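Local atomic coordinates of RagA protein (Porphyromonas gingivalis, PDB entry 6SLN), a protein that probably imports peptide ligands across the outer membrane as a TonB-dependent receptor, with a plug domain seated in a beta-barrel. Residues Y567-F573 with R591-R597; L152-S156 with N641-G645; D298-A304 with P398-F404. All coordinates share one frame; numbering follows the deposited sequence.

Contact 1 joins two neighbouring barrel strands, 561-580 and 584-595, whereas contact 2 ties a plug loop (152-156) to the segment 641-645 at the end of barrel strand 627-641. Their centres lie 15 Å apart and they touch, because Tyr569 and Arg597 of contact 1 reach into 642-645. Contact 3 packs together two long connections between barrel strands on the opposite side of the chain's centre, with centres 57 Å from contact 1 and 44 Å from contact 2. Along the chain, contact 2 closes a loop of nearly 500 residues that encloses both others, and contact 3 is complete before contact 1 begins. The three thus join wall to wall, plug to wall, and two probably extracellular loops.

Contact 1: residues Y567-F573 with R591-R597; sequences YAYLSFF and RNDQSSR. With LMT (dodecyl-beta-D-maltoside), chain Q.
Arg597 lies beside Tyr567, both pointing the same way, and lays its guanidinium over one face of the ring: CZ of Arg597 is 4.2 Å from the Tyr567 ring centroid, a cation-pi contact. The planes are 40° apart, so the guanidinium is tilted against the ring. The Tyr567 ring sits there because CG falls between the backbone N and carbonyl carbon (chi1 67°). At the other end of the guanidinium, NH1 of Arg597 meets OH of Tyr569 at 3.0 Å in a weak, bent bond, at the edge of a ring standing almost perpendicular (82°). Stronger partners lie outside, Ser642 for the Tyr569 hydroxyl and Asn646 for Arg597 NE. Farther along this inner face, Arg591 NH1 donates 3.0 Å to the syn lone pair of Asp593 OD2 in a salt bridge. Phe573 CB covers a face of the Arg591 guanidinium.

On the reverse face, Gln594 runs alongside Leu570, with NE2 of Gln594 3.6 Å from Leu570 CD2. Its amide grips a detergent maltoside with both ends: NE2 of Gln594 donates to O2' and OE1 accepts from O3', each at 2.6 Å. NE2 also donates 2.8 Å to a water. Phe572 turns a ring edge to that amide and places CZ 3.7 Å from C2 of the detergent tail; a bound phospholipid touches Leu570. Paired bonds link Leu570 to Gln594 and Phe572 to Asn592. This is the antiparallel hairpin of a transmembrane beta-barrel: the inner face carries the Arg591-Asp593 pair, and the outer face, with Leu570, Phe572 and Gln594, meets detergent, lipid and another protein chain.

Contact 2: residues L152-S156 with N641-G645; sequences LGASS and NSEIG
Ala154 and Ser155 of the plug meet Asn641, Glu643 and Ile644 at the end of a barrel strand, in the plug-to-wall junction characteristic of TonB-dependent receptors. Neither segment pairs as a beta strand with the other, and the buried area is small, 215 Å².

Two hydrogen bonds cross. The backbone N of Ser155 donates to O of Glu643 at 3.1 Å, arriving in the carbonyl plane. In the opposite direction, ND2 of Asn641 reaches O of Ser155 at 3.2 Å, with the carbonyl oxygen tilted 18° from the amide plane. That oxygen also accepts from Asn201, while Asn641 ND2 has a further and stronger partner in Glu678, so the amide is held between plug and barrel. CG of Asn641 stands opposite the backbone N (chi1 -176°), which carries the amide toward the plug loop.

Bonds within 641-645 shape the acceptor. OD1 of Asn641 takes the N-H of Glu643 at 3.2 Å, closing an Asx turn, and Glu643 is the centre of an inverse gamma turn. These turns present the Glu643 carbonyl to the plug. The carboxylate of Glu643 bends away from the contact, to a salt bridge with Arg198. Ser155 uses its own hydroxyl for Ala157 N.

Apolar packing is slight. CB of Ala154 points at the barrel segment and sits 4.0 Å from CG2 of Ile644; both residues also pack on Leu711 of strand 696-715. CB of Ser155 meets CB of Glu643 at 3.7 Å. The Glu643 carbonyl oxygen has a second neighbour besides Ser155 N, the Ala154 CA at 3.4 Å, in a CA-H...O contact.

Contact 3: residues D298-A304 with P398-F404; sequences DADWLKA and PRYYNPF
Ala299 and Trp301 supply both hydrogen bonds across this contact. N of Ala299 donates to O of Arg399 at 2.9 Å, in the carbonyl plane. The indole NE1 of Trp301 donates to O of Tyr401 at 2.8 Å, but less straight: the N-H...O angle is 135° and the oxygen stands 28° out of the indole plane. The accepting carbonyls belong to the second and last residues of a type I turn, Pro398 to Tyr401, which offers them to the same neighbour.

Each segment is stiffened by its own bonds. Asp300 is the N-cap of the short helix 301-305, its OD1 accepting from Lys303 N. Asn402 forms an Asx turn with Phe404 N, while its ND2 goes to Phe291 O. By the topology of TonB-dependent receptors, the two segments probably belong to the long extracellular loops that join strands 218-230 to 309-322 and 363-377 to 435-450; here they pack on one another.

The packing centres on Trp301. Pro403 lays CG over one face of the six-membered ring, 3.8 Å from its centroid and 14° off the normal, a CH-pi contact. Tyr414 meets the indole edge-to-face. Arg399 bends at chi2, bringing NH1 within 3.9 Å of Trp301 CB with guanidinium and indole planes nearly parallel; its NH2 bonds to Val394 O.

Farther out, Phe404 turns its ring edge to the helix start, with CZ 3.7 Å from Ala304 CB. Pro403 CG reaches the same methyl at 3.6 Å. CB of Ala299 packs against both Pro403 CD, at 3.7 Å, and the Phe404 ring edge.

Contact 1: residues Y567-F573 with R591-R597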
loop_
_atom_site.group_PDB
_atom_site.type_symbol
_atom_site.label_atom_id
_atom_site.label_comp_id
_atom_site.label_asym_id
_atom_site.label_seq_id
_atom_site.Cartn_x
_atom_site.Cartn_y
_atom_site.Cartn_z
ATOM N N TYR A 567 4.743 10.772 -18.285
ATOM C CA TYR A 567 5.021 11.678 -19.378
ATOM C C TYR A 567 5.868 10.919 -20.379
ATOM O O TYR A 567 6.411 9.850 -20.082
ATOM C CB TYR A 567 5.712 12.969 -18.896
ATOM C CG TYR A 567 7.122 12.824 -18.341
ATOM C CD1 TYR A 567 8.217 12.635 -19.180
ATOM C CD2 TYR A 567 7.362 12.910 -16.970
ATOM C CE1 TYR A 567 9.522 12.515 -18.654
ATOM C CE2 TYR A 567 8.659 12.789 -16.442
ATOM C CZ TYR A 567 9.722 12.592 -17.288
ATOM O OH TYR A 567 10.983 12.482 -16.775
ATOM N N ALA A 568 5.967 11.483 -21.578
ATOM C CA ALA A 568 6.855 10.934 -22.586
ATOM C C ALA A 568 7.292 12.051 -23.521
ATOM O O ALA A 568 6.675 13.123 -23.589
ATOM C CB ALA A 568 6.188 9.787 -23.357
ATOM N N TYR A 569 8.389 11.789 -24.222
ATOM C CA TYR A 569 8.909 12.686 -25.235
ATOM C C TYR A 569 9.299 11.850 -26.441
ATOM O O TYR A 569 9.748 10.707 -26.297
ATOM C CB TYR A 569 10.137 13.460 -24.747
ATOM C CG TYR A 569 9.866 14.588 -23.783
ATOM C CD1 TYR A 569 9.500 15.848 -24.242
ATOM C CD2 TYR A 569 10.015 14.403 -22.407
ATOM C CE1 TYR A 569 9.274 16.890 -23.353
ATOM C CE2 TYR A 569 9.780 15.436 -21.509
ATOM C CZ TYR A 569 9.410 16.676 -21.988
ATOM O OH TYR A 569 9.181 17.710 -21.104
ATOM N N LEU A 570 9.118 12.428 -27.631
ATOM C CA LEU A 570 9.585 11.841 -28.882
ATOM C C LEU A 570 10.381 12.890 -29.633
ATOM O O LEU A 570 9.930 14.033 -29.767
ATOM C CB LEU A 570 8.433 11.342 -29.761
ATOM C CG LEU A 570 8.912 10.674 -31.062
ATOM C CD1 LEU A 570 9.709 9.369 -30.797
ATOM C CD2 LEU A 570 7.736 10.420 -31.982
ATOM N N SER A 571 11.546 12.497 -30.145
ATOM C CA SER A 571 12.498 13.449 -30.687
ATOM C C SER A 571 13.100 12.933 -31.982
ATOM O O SER A 571 13.400 11.742 -32.108
ATOM C CB SER A 571 13.608 13.717 -29.674
ATOM O OG SER A 571 13.272 14.813 -28.855
ATOM N N PHE A 572 13.274 13.836 -32.945
ATOM C CA PHE A 572 14.054 13.561 -34.143
ATOM C C PHE A 572 14.999 14.725 -34.327
ATOM O O PHE A 572 14.568 15.883 -34.268
ATOM C CB PHE A 572 13.166 13.380 -35.368
ATOM C CG PHE A 572 12.152 12.276 -35.220
ATOM C CD1 PHE A 572 12.529 10.955 -35.344
ATOM C CD2 PHE A 572 10.824 12.565 -34.957
ATOM C CE1 PHE A 572 11.602 9.935 -35.207
ATOM C CE2 PHE A 572 9.894 11.555 -34.817
ATOM C CZ PHE A 572 10.287 10.232 -34.938
ATOM N N PHE A 573 16.288 14.437 -34.489
ATOM C CA PHE A 573 17.253 15.525 -34.475
ATOM C C PHE A 573 18.377 15.274 -35.466
ATOM O O PHE A 573 18.611 14.152 -35.919
ATOM C CB PHE A 573 17.823 15.765 -33.076
ATOM C CG PHE A 573 18.515 14.572 -32.453
ATOM C CD1 PHE A 573 17.792 13.622 -31.738
ATOM C CD2 PHE A 573 19.908 14.441 -32.510
ATOM C CE1 PHE A 573 18.442 12.544 -31.124
ATOM C CE2 PHE A 573 20.570 13.355 -31.894
ATOM C CZ PHE A 573 19.839 12.415 -31.204
ATOM N N ARG A 591 15.959 20.033 -35.292
ATOM C CA ARG A 591 15.394 18.954 -34.499
ATOM C C ARG A 591 13.911 19.228 -34.310
ATOM O O ARG A 591 13.451 20.367 -34.437
ATOM C CB ARG A 591 16.086 18.847 -33.144
ATOM C CG ARG A 591 15.728 20.037 -32.268
ATOM C CD ARG A 591 15.773 19.707 -30.800
ATOM N NE ARG A 591 16.858 18.783 -30.537
ATOM C CZ ARG A 591 16.713 17.681 -29.832
ATOM N NH1 ARG A 591 15.529 17.404 -29.314
ATOM N NH2 ARG A 591 17.749 16.878 -29.642
ATOM N N ASN A 592 13.166 18.170 -33.997
ATOM C CA ASN A 592 11.752 18.302 -33.701
ATOM C C ASN A 592 11.445 17.517 -32.441
ATOM O O ASN A 592 11.939 16.399 -32.266
ATOM C CB ASN A 592 10.884 17.802 -34.850
ATOM C CG ASN A 592 9.419 17.728 -34.479
ATOM O OD1 ASN A 592 8.959 16.727 -33.945
ATOM N ND2 ASN A 592 8.684 18.795 -34.744
ATOM N N ASP A 593 10.618 18.107 -31.580
ATOM C CA ASP A 593 10.296 17.562 -30.265
ATOM C C ASP A 593 8.790 17.572 -30.065
ATOM O O ASP A 593 8.127 18.577 -30.347
ATOM C CB ASP A 593 10.955 18.374 -29.141
ATOM C CG ASP A 593 12.450 18.225 -29.116
ATOM O OD1 ASP A 593 12.908 17.076 -29.248
ATOM O OD2 ASP A 593 13.166 19.242 -28.963
ATOM N N GLN A 594 8.256 16.462 -29.565
ATOM C CA GLN A 594 6.867 16.383 -29.147
ATOM C C GLN A 594 6.816 15.887 -27.705
ATOM O O GLN A 594 7.672 15.109 -27.273
ATOM C CB GLN A 594 6.062 15.458 -30.091
ATOM C CG GLN A 594 6.493 15.516 -31.559
ATOM C CD GLN A 594 5.923 14.362 -32.401
ATOM O OE1 GLN A 594 4.708 14.112 -32.401
ATOM N NE2 GLN A 594 6.798 13.664 -33.125
ATOM N N SER A 595 5.808 16.335 -26.951
ATOM C CA SER A 595 5.753 16.016 -25.530
ATOM C C SER A 595 4.334 15.688 -25.100
ATOM O O SER A 595 3.387 16.387 -25.472
ATOM C CB SER A 595 6.266 17.169 -24.664
ATOM O OG SER A 595 5.805 17.051 -23.322
ATOM N N SER A 596 4.206 14.634 -24.286
ATOM C CA SER A 596 2.930 14.276 -23.674
ATOM C C SER A 596 2.298 15.429 -22.905
ATOM O O SER A 596 1.079 15.416 -22.677
ATOM C CB SER A 596 3.139 13.098 -22.723
ATOM O OG SER A 596 4.275 13.299 -21.892
ATOM N N ARG A 597 3.110 16.407 -22.481
ATOM C CA ARG A 597 2.695 17.497 -21.606
ATOM C C ARG A 597 1.863 18.553 -22.329
ATOM O O ARG A 597 1.348 19.470 -21.681
ATOM C CB ARG A 597 3.947 18.119 -20.967
ATOM C CG ARG A 597 4.799 17.095 -20.157
ATOM C CD ARG A 597 5.714 17.781 -19.133
ATOM N NE ARG A 597 6.091 16.976 -17.969
ATOM C CZ ARG A 597 7.347 16.774 -17.562
ATOM N NH1 ARG A 597 8.365 17.293 -18.232
ATOM N NH2 ARG A 597 7.590 16.055 -16.476
HETATM C C1B LMT Q . 0.138 12.153 -33.653
HETATM C C2B LMT Q . -0.358 12.665 -32.305
HETATM C C3B LMT Q . -1.280 11.631 -31.657
HETATM C C4B LMT Q . -2.430 11.218 -32.601
HETATM C C5B LMT Q . -1.841 10.794 -33.956
HETATM C C6B LMT Q . -2.993 10.586 -34.956
HETATM O O1B LMT Q . 1.054 11.159 -33.386
HETATM O O2B LMT Q . 0.762 12.850 -31.531
HETATM O O3B LMT Q . -1.745 12.080 -30.449
HETATM O "O4'" LMT Q . -3.131 10.155 -32.062
HETATM O O5B LMT Q . -0.901 11.713 -34.489
HETATM O O6B LMT Q . -3.591 9.337 -34.808
HETATM C "C1'" LMT Q . 4.643 9.692 -34.833
HETATM C "C2'" LMT Q . 4.460 11.215 -34.968
HETATM C "C3'" LMT Q . 3.317 11.709 -34.039
HETATM C "C4'" LMT Q . 2.044 10.908 -34.345
HETATM C "C5'" LMT Q . 2.453 9.456 -34.102
HETATM C "C6'" LMT Q . 1.272 8.534 -34.071
HETATM O "O1'" LMT Q . 5.485 9.279 -35.820
HETATM O "O2'" LMT Q . 5.646 11.827 -34.636
HETATM O "O3'" LMT Q . 3.104 13.037 -34.211
HETATM O "O5'" LMT Q . 3.396 9.039 -35.055
HETATM O "O6'" LMT Q . 1.739 7.362 -33.586
HETATM C C1 LMT Q . 6.138 8.049 -35.608
HETATM C C2 LMT Q . 7.458 8.224 -36.304
HETATM C C3 LMT Q . 7.883 7.123 -37.222
HETATM C C4 LMT Q . 9.157 6.550 -36.663
HETATM C C5 LMT Q . 10.075 6.117 -37.749
HETATM C C6 LMT Q . 11.473 6.566 -37.492
HETATM C C7 LMT Q . 12.433 5.554 -38.051
HETATM C C8 LMT Q . 13.836 6.030 -37.828
HETATM C C9 LMT Q . 14.898 4.972 -37.957
HETATM C C10 LMT Q . 14.512 4.052 -39.092
HETATM O O HOH W 1 9.423 14.516 -32.788
#

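Contact 2: residues L152-S156 with N641-G645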
loop_
_atom_site.group_PDB
_atom_site.type_symbol
_atom_site.label_atom_id
_atom_site.label_comp_id
_atom_site.label_asym_id
_atom_site.label_seq_id
_atom_site.Cartn_x
_atom_site.Cartn_y
_atom_site.Cartn_z
ATOM N N LEU A 152 9.479 32.410 -15.906
ATOM C CA LEU A 152 8.733 32.712 -14.692
ATOM C C LEU A 152 7.842 31.553 -14.230
ATOM O O LEU A 152 7.072 31.722 -13.278
ATOM C CB LEU A 152 7.887 33.969 -14.910
ATOM C CG LEU A 152 8.635 35.202 -15.394
ATOM C CD1 LEU A 152 7.698 36.379 -15.321
ATOM C CD2 LEU A 152 9.851 35.453 -14.541
ATOM N N GLY A 153 7.926 30.386 -14.875
ATOM C CA GLY A 153 7.085 29.249 -14.528
ATOM C C GLY A 153 7.776 27.910 -14.699
ATOM O O GLY A 153 8.090 27.226 -13.717
ATOM N N ALA A 154 8.009 27.526 -15.948
ATOM C CA ALA A 154 8.764 26.320 -16.247
ATOM C C ALA A 154 10.082 26.323 -15.483
ATOM O O ALA A 154 10.718 27.365 -15.308
ATOM C CB ALA A 154 9.020 26.221 -17.756
ATOM N N SER A 155 10.469 25.149 -14.996
ATOM C CA SER A 155 11.732 25.013 -14.295
ATOM C C SER A 155 12.896 25.526 -15.132
ATOM O O SER A 155 12.883 25.462 -16.367
ATOM C CB SER A 155 11.983 23.558 -13.943
ATOM O OG SER A 155 13.375 23.328 -13.894
ATOM N N SER A 156 13.917 26.035 -14.435
ATOM C CA SER A 156 15.177 26.459 -15.037
ATOM C C SER A 156 16.286 25.450 -14.808
ATOM O O SER A 156 17.446 25.726 -15.136
ATOM C CB SER A 156 15.603 27.835 -14.508
ATOM O OG SER A 156 14.508 28.741 -14.501
ATOM N N ASN A 641 11.657 24.427 -23.925
ATOM C CA ASN A 641 11.554 24.170 -22.504
ATOM C C ASN A 641 10.141 23.687 -22.240
ATOM O O ASN A 641 9.177 24.304 -22.705
ATOM C CB ASN A 641 11.871 25.422 -21.667
ATOM C CG ASN A 641 11.862 25.128 -20.153
ATOM O OD1 ASN A 641 11.753 23.976 -19.735
ATOM N ND2 ASN A 641 11.955 26.161 -19.347
ATOM N N SER A 642 10.021 22.576 -21.507
ATOM C CA SER A 642 8.709 22.002 -21.231
ATOM C C SER A 642 8.643 21.419 -19.829
ATOM O O SER A 642 7.725 20.639 -19.529
ATOM C CB SER A 642 8.356 20.915 -22.227
ATOM O OG SER A 642 9.476 20.077 -22.421
ATOM N N GLU A 643 9.597 21.771 -18.971
ATOM C CA GLU A 643 9.602 21.278 -17.602
ATOM C C GLU A 643 8.443 21.920 -16.855
ATOM O O GLU A 643 8.597 22.882 -16.105
ATOM C CB GLU A 643 10.925 21.571 -16.912
ATOM C CG GLU A 643 11.924 20.461 -17.021
ATOM C CD GLU A 643 11.301 19.091 -17.001
ATOM O OE1 GLU A 643 10.492 18.808 -16.078
ATOM O OE2 GLU A 643 11.632 18.300 -17.919
ATOM N N ILE A 644 7.257 21.364 -17.051
ATOM C CA ILE A 644 6.098 21.708 -16.250
ATOM C C ILE A 644 5.421 20.414 -15.810
ATOM O O ILE A 644 5.908 19.317 -16.076
ATOM C CB ILE A 644 5.118 22.601 -17.019
ATOM C CG1 ILE A 644 4.608 21.823 -18.237
ATOM C CG2 ILE A 644 5.812 23.895 -17.423
ATOM C CD1 ILE A 644 3.517 22.546 -19.013
ATOM N N GLY A 645 4.284 20.558 -15.136
ATOM C CA GLY A 645 3.487 19.407 -14.763
ATOM C C GLY A 645 3.122 18.548 -15.962
ATOM O O GLY A 645 3.349 18.893 -17.121
#

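Contact 3: residues D298-A304 with P398-F404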
loop_
_atom_site.group_PDB
_atom_site.type_symbol
_atom_site.label_atom_id
_atom_site.label_comp_id
_atom_site.label_asym_id
_atom_site.label_seq_id
_atom_site.Cartn_x
_atom_site.Cartn_y
_atom_site.Cartn_z
ATOM N N ASP A 298 20.528 29.984 32.018
ATOM C CA ASP A 298 19.638 29.845 30.890
ATOM C C ASP A 298 20.193 28.862 29.870
ATOM O O ASP A 298 21.406 28.711 29.684
ATOM C CB ASP A 298 19.227 31.238 30.316
ATOM C CG ASP A 298 20.364 32.130 29.967
ATOM O OD1 ASP A 298 21.347 31.655 29.367
ATOM O OD2 ASP A 298 20.217 33.338 30.225
ATOM N N ALA A 299 19.261 28.134 29.277
ATOM C CA ALA A 299 19.589 26.954 28.510
ATOM C C ALA A 299 20.180 27.322 27.153
ATOM O O ALA A 299 19.896 28.378 26.576
ATOM C CB ALA A 299 18.350 26.079 28.327
ATOM N N ASP A 300 21.042 26.435 26.670
ATOM C CA ASP A 300 21.686 26.566 25.373
ATOM C C ASP A 300 20.756 25.931 24.342
ATOM O O ASP A 300 20.879 24.755 23.990
ATOM C CB ASP A 300 23.052 25.890 25.415
ATOM C CG ASP A 300 23.850 26.092 24.144
ATOM O OD1 ASP A 300 23.232 26.393 23.100
ATOM O OD2 ASP A 300 25.100 25.958 24.195
ATOM N N TRP A 301 19.791 26.727 23.859
ATOM C CA TRP A 301 18.807 26.186 22.925
ATOM C C TRP A 301 19.417 25.826 21.577
ATOM O O TRP A 301 18.834 25.024 20.853
ATOM C CB TRP A 301 17.648 27.158 22.736
ATOM C CG TRP A 301 16.587 26.955 23.729
ATOM C CD1 TRP A 301 16.399 27.645 24.892
ATOM C CD2 TRP A 301 15.585 25.954 23.691
ATOM N NE1 TRP A 301 15.319 27.143 25.576
ATOM C CE2 TRP A 301 14.803 26.096 24.858
ATOM C CE3 TRP A 301 15.282 24.931 22.799
ATOM C CZ2 TRP A 301 13.724 25.268 25.136
ATOM C CZ3 TRP A 301 14.215 24.116 23.077
ATOM C CH2 TRP A 301 13.442 24.292 24.231
ATOM N N LEU A 302 20.575 26.400 21.243
ATOM C CA LEU A 302 21.357 25.934 20.108
ATOM C C LEU A 302 21.698 24.463 20.267
ATOM O O LEU A 302 21.312 23.629 19.441
ATOM C CB LEU A 302 22.637 26.767 19.976
ATOM C CG LEU A 302 23.591 26.265 18.883
ATOM C CD1 LEU A 302 22.894 26.188 17.503
ATOM C CD2 LEU A 302 24.898 27.055 18.807
ATOM N N LYS A 303 22.403 24.122 21.349
ATOM C CA LYS A 303 22.723 22.725 21.603
ATOM C C LYS A 303 21.472 21.880 21.841
ATOM O O LYS A 303 21.486 20.678 21.557
ATOM C CB LYS A 303 23.704 22.609 22.772
ATOM C CG LYS A 303 24.122 21.168 23.068
ATOM C CD LYS A 303 25.189 21.102 24.127
ATOM C CE LYS A 303 26.086 22.320 24.022
ATOM N NZ LYS A 303 27.214 22.094 23.073
ATOM N N ALA A 304 20.381 22.484 22.303
ATOM C CA ALA A 304 19.139 21.736 22.452
ATOM C C ALA A 304 18.626 21.209 21.119
ATOM O O ALA A 304 17.926 20.193 21.091
ATOM C CB ALA A 304 18.075 22.620 23.100
ATOM N N PRO A 398 12.513 31.392 24.959
ATOM C CA PRO A 398 12.931 32.020 26.216
ATOM C C PRO A 398 14.043 31.205 26.851
ATOM O O PRO A 398 13.953 29.991 26.973
ATOM C CB PRO A 398 11.661 31.991 27.072
ATOM C CG PRO A 398 10.546 31.954 26.091
ATOM C CD PRO A 398 11.057 31.168 24.911
ATOM N N ARG A 399 15.121 31.876 27.218
ATOM C CA ARG A 399 16.270 31.161 27.743
ATOM C C ARG A 399 16.046 30.614 29.150
ATOM O O ARG A 399 16.831 29.772 29.590
ATOM C CB ARG A 399 17.490 32.073 27.692
ATOM C CG ARG A 399 18.308 31.914 26.435
ATOM C CD ARG A 399 17.567 32.435 25.230
ATOM N NE ARG A 399 18.438 32.424 24.068
ATOM C CZ ARG A 399 18.204 31.724 22.971
ATOM N NH1 ARG A 399 17.106 30.976 22.866
ATOM N NH2 ARG A 399 19.079 31.772 21.984
ATOM N N TYR A 400 14.981 31.017 29.840
ATOM C CA TYR A 400 14.629 30.437 31.128
ATOM C C TYR A 400 13.811 29.161 30.996
ATOM O O TYR A 400 13.438 28.567 32.016
ATOM C CB TYR A 400 13.867 31.442 31.997
ATOM C CG TYR A 400 12.741 32.203 31.320
ATOM C CD1 TYR A 400 11.496 31.616 31.097
ATOM C CD2 TYR A 400 12.914 33.528 30.934
ATOM C CE1 TYR A 400 10.465 32.319 30.506
ATOM C CE2 TYR A 400 11.891 34.244 30.333
ATOM C CZ TYR A 400 10.666 33.640 30.113
ATOM O OH TYR A 400 9.646 34.365 29.505
ATOM N N TYR A 401 13.516 28.743 29.773
ATOM C CA TYR A 401 12.913 27.447 29.509
ATOM C C TYR A 401 14.036 26.477 29.194
ATOM O O TYR A 401 14.884 26.756 28.343
ATOM C CB TYR A 401 11.922 27.517 28.347
ATOM C CG TYR A 401 10.625 28.115 28.759
ATOM C CD1 TYR A 401 10.116 27.895 30.028
ATOM C CD2 TYR A 401 9.927 28.950 27.901
ATOM C CE1 TYR A 401 8.924 28.458 30.421
ATOM C CE2 TYR A 401 8.745 29.537 28.287
ATOM C CZ TYR A 401 8.240 29.290 29.544
ATOM O OH TYR A 401 7.040 29.862 29.910
ATOM N N ASN A 402 14.038 25.343 29.883
ATOM C CA ASN A 402 15.191 24.446 29.912
ATOM C C ASN A 402 14.762 23.060 29.472
ATOM O O ASN A 402 13.983 22.401 30.192
ATOM C CB ASN A 402 15.791 24.397 31.315
ATOM C CG ASN A 402 17.055 23.572 31.386
ATOM O OD1 ASN A 402 17.741 23.340 30.392
ATOM N ND2 ASN A 402 17.367 23.128 32.564
ATOM N N PRO A 403 15.233 22.579 28.323
ATOM C CA PRO A 403 14.910 21.210 27.901
ATOM C C PRO A 403 15.912 20.168 28.368
ATOM O O PRO A 403 15.836 19.027 27.913
ATOM C CB PRO A 403 14.931 21.332 26.367
ATOM C CG PRO A 403 16.049 22.338 26.119
ATOM C CD PRO A 403 16.085 23.265 27.339
ATOM N N PHE A 404 16.851 20.526 29.239
ATOM C CA PHE A 404 17.846 19.576 29.712
ATOM C C PHE A 404 17.535 19.161 31.140
ATOM O O PHE A 404 16.898 19.901 31.891
ATOM C CB PHE A 404 19.261 20.153 29.653
ATOM C CG PHE A 404 19.647 20.741 28.307
ATOM C CD1 PHE A 404 19.318 22.045 27.987
ATOM C CD2 PHE A 404 20.391 20.005 27.391
ATOM C CE1 PHE A 404 19.694 22.590 26.763
ATOM C CE2 PHE A 404 20.772 20.554 26.165
ATOM C CZ PHE A 404 20.427 21.842 25.855
#